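Side-chain contact in acetyltransferase (Escherichia coli, PDB 7BYY), which probably transfers the acetyl group of acetyl-CoA to the amino group of glycyl-tRNA, as the GNAT-family toxin of a toxin-antitoxin system: residues E124-I129 and L133-V138. The protein carries 1 engineered substitution. Residues are numbered along the deposited sequence; the frame is centred on the assembly and turned at random.
Sequences EHVKII and LPIKGV
Val126 meets Val138 with both of its methyl groups, and with one of them it also reaches Ile135; this packing makes up the apolar part of the contact. Its CG2 comes 4.0 Å from CG2 of Val138, and the same Val138 methyl lies 4.1 Å from Val126 CG1, so it is set against both branches of the helix valine. The two side chains approach at a slant: Val138 presents its CG2 branch, and Val126 receives it with both of its own. In Val126, CG1 lies anti to the backbone N (chi1 170°), which leaves CG2 anti to the carbonyl carbon, and both methyls face the other segment. Val126 CG1 also reaches CD1 of Ile135, more loosely at 4.3 Å. The CB atoms of all three residues point across the interface, and the residues are buried, consistent with a small hydrophobic seam.

The polar evidence lies at the helix end. Leu133 N donates to Ile129 O over 2.8 Å with an N-H...O angle of 160°. This is an i to i+4 helical bond, and Leu133 is the first residue to leave helical phi/psi after the helix. Beyond it, Ile135 N is hydrogen-bonded to ND1 of His130, a second tie between the departing chain and the helix.

Together these contacts join helix 114-132 to the start of strand 137-142, the second half of a beta-alpha-beta unit that opens with strand 94-105, within the GNAT fold. Ile129 packs on Val98 and Val138 on Leu100 of that first strand, while Ile177 of helix 174-187 covers Val138 as well. At the turn, Leu133 and Ile135 both pack on Ala75 of the second subunit, placing this helix-to-strand connection at the dimer interface.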
# COMPACT_ATOMS: atom_id res chain seq x y z
N GLU A 124 6.59 1.86 12.73
CA GLU A 124 7.78 2.23 11.98
C GLU A 124 7.75 1.66 10.57
O GLU A 124 8.24 2.30 9.63
CB GLU A 124 9.03 1.76 12.71
CG GLU A 124 10.30 2.46 12.27
CD GLU A 124 10.40 3.87 12.83
OE1 GLU A 124 10.29 4.02 14.07
OE2 GLU A 124 10.60 4.82 12.04
N HIS A 125 7.17 0.47 10.40
CA HIS A 125 7.04 -0.10 9.06
C HIS A 125 5.97 0.62 8.25
O HIS A 125 6.11 0.77 7.03
CB HIS A 125 6.74 -1.59 9.15
CG HIS A 125 6.98 -2.33 7.87
ND1 HIS A 125 8.25 -2.59 7.40
CD2 HIS A 125 6.13 -2.84 6.96
CE1 HIS A 125 8.16 -3.25 6.26
NE2 HIS A 125 6.88 -3.42 5.97
N VAL A 126 4.90 1.07 8.91
CA VAL A 126 3.87 1.85 8.23
C VAL A 126 4.46 3.15 7.70
O VAL A 126 4.12 3.60 6.60
CB VAL A 126 2.68 2.11 9.18
CG1 VAL A 126 1.72 3.11 8.57
CG2 VAL A 126 1.96 0.81 9.48
N LYS A 127 5.37 3.76 8.46
CA LYS A 127 6.04 4.97 7.98
C LYS A 127 6.81 4.69 6.70
O LYS A 127 6.78 5.50 5.76
CB LYS A 127 6.97 5.51 9.07
CG LYS A 127 7.75 6.76 8.68
CD LYS A 127 8.45 7.35 9.90
CE LYS A 127 9.64 8.22 9.50
NZ LYS A 127 9.26 9.29 8.53
N ILE A 128 7.51 3.55 6.64
CA ILE A 128 8.20 3.17 5.41
C ILE A 128 7.19 3.04 4.27
O ILE A 128 7.40 3.54 3.16
CB ILE A 128 8.98 1.86 5.61
CG1 ILE A 128 10.05 2.03 6.70
CG2 ILE A 128 9.58 1.37 4.29
CD1 ILE A 128 11.43 2.34 6.16
N ILE A 129 6.07 2.35 4.53
CA ILE A 129 5.06 2.17 3.50
C ILE A 129 4.52 3.51 3.03
O ILE A 129 4.29 3.72 1.83
CB ILE A 129 3.94 1.25 4.03
CG1 ILE A 129 4.50 -0.15 4.30
CG2 ILE A 129 2.77 1.22 3.05
CD1 ILE A 129 3.53 -1.07 5.01
N LEU A 133 4.13 4.75 -0.77
CA LEU A 133 2.73 4.80 -1.18
C LEU A 133 1.92 5.51 -0.11
O LEU A 133 1.81 5.00 1.02
CB LEU A 133 2.19 3.40 -1.44
CG LEU A 133 0.77 3.29 -2.00
CD1 LEU A 133 0.64 4.04 -3.32
CD2 LEU A 133 0.39 1.83 -2.16
N PRO A 134 1.34 6.67 -0.41
CA PRO A 134 0.60 7.41 0.62
C PRO A 134 -0.64 6.66 1.07
O PRO A 134 -1.38 6.09 0.26
CB PRO A 134 0.23 8.72 -0.09
CG PRO A 134 1.12 8.79 -1.30
CD PRO A 134 1.34 7.37 -1.70
N ILE A 135 -0.85 6.65 2.38
CA ILE A 135 -2.04 6.05 2.98
C ILE A 135 -2.59 7.02 4.02
O ILE A 135 -1.88 7.89 4.52
CB ILE A 135 -1.74 4.66 3.60
CG1 ILE A 135 -0.61 4.73 4.63
CG2 ILE A 135 -1.38 3.67 2.51
CD1 ILE A 135 -1.05 5.12 6.03
N LYS A 136 -3.88 6.87 4.31
CA LYS A 136 -4.53 7.76 5.26
C LYS A 136 -4.36 7.32 6.71
O LYS A 136 -4.45 8.16 7.61
CB LYS A 136 -6.02 7.88 4.93
CG LYS A 136 -6.30 8.66 3.66
CD LYS A 136 -5.73 10.07 3.75
CE LYS A 136 -5.98 10.85 2.48
NZ LYS A 136 -5.71 12.30 2.70
N GLY A 137 -4.11 6.04 6.95
CA GLY A 137 -3.94 5.57 8.31
C GLY A 137 -3.93 4.05 8.35
O GLY A 137 -3.61 3.39 7.36
N VAL A 138 -4.28 3.52 9.51
CA VAL A 138 -4.32 2.08 9.74
C VAL A 138 -5.72 1.69 10.20
O VAL A 138 -6.27 2.31 11.13
CB VAL A 138 -3.27 1.63 10.77
CG1 VAL A 138 -3.49 0.18 11.16
CG2 VAL A 138 -1.87 1.83 10.21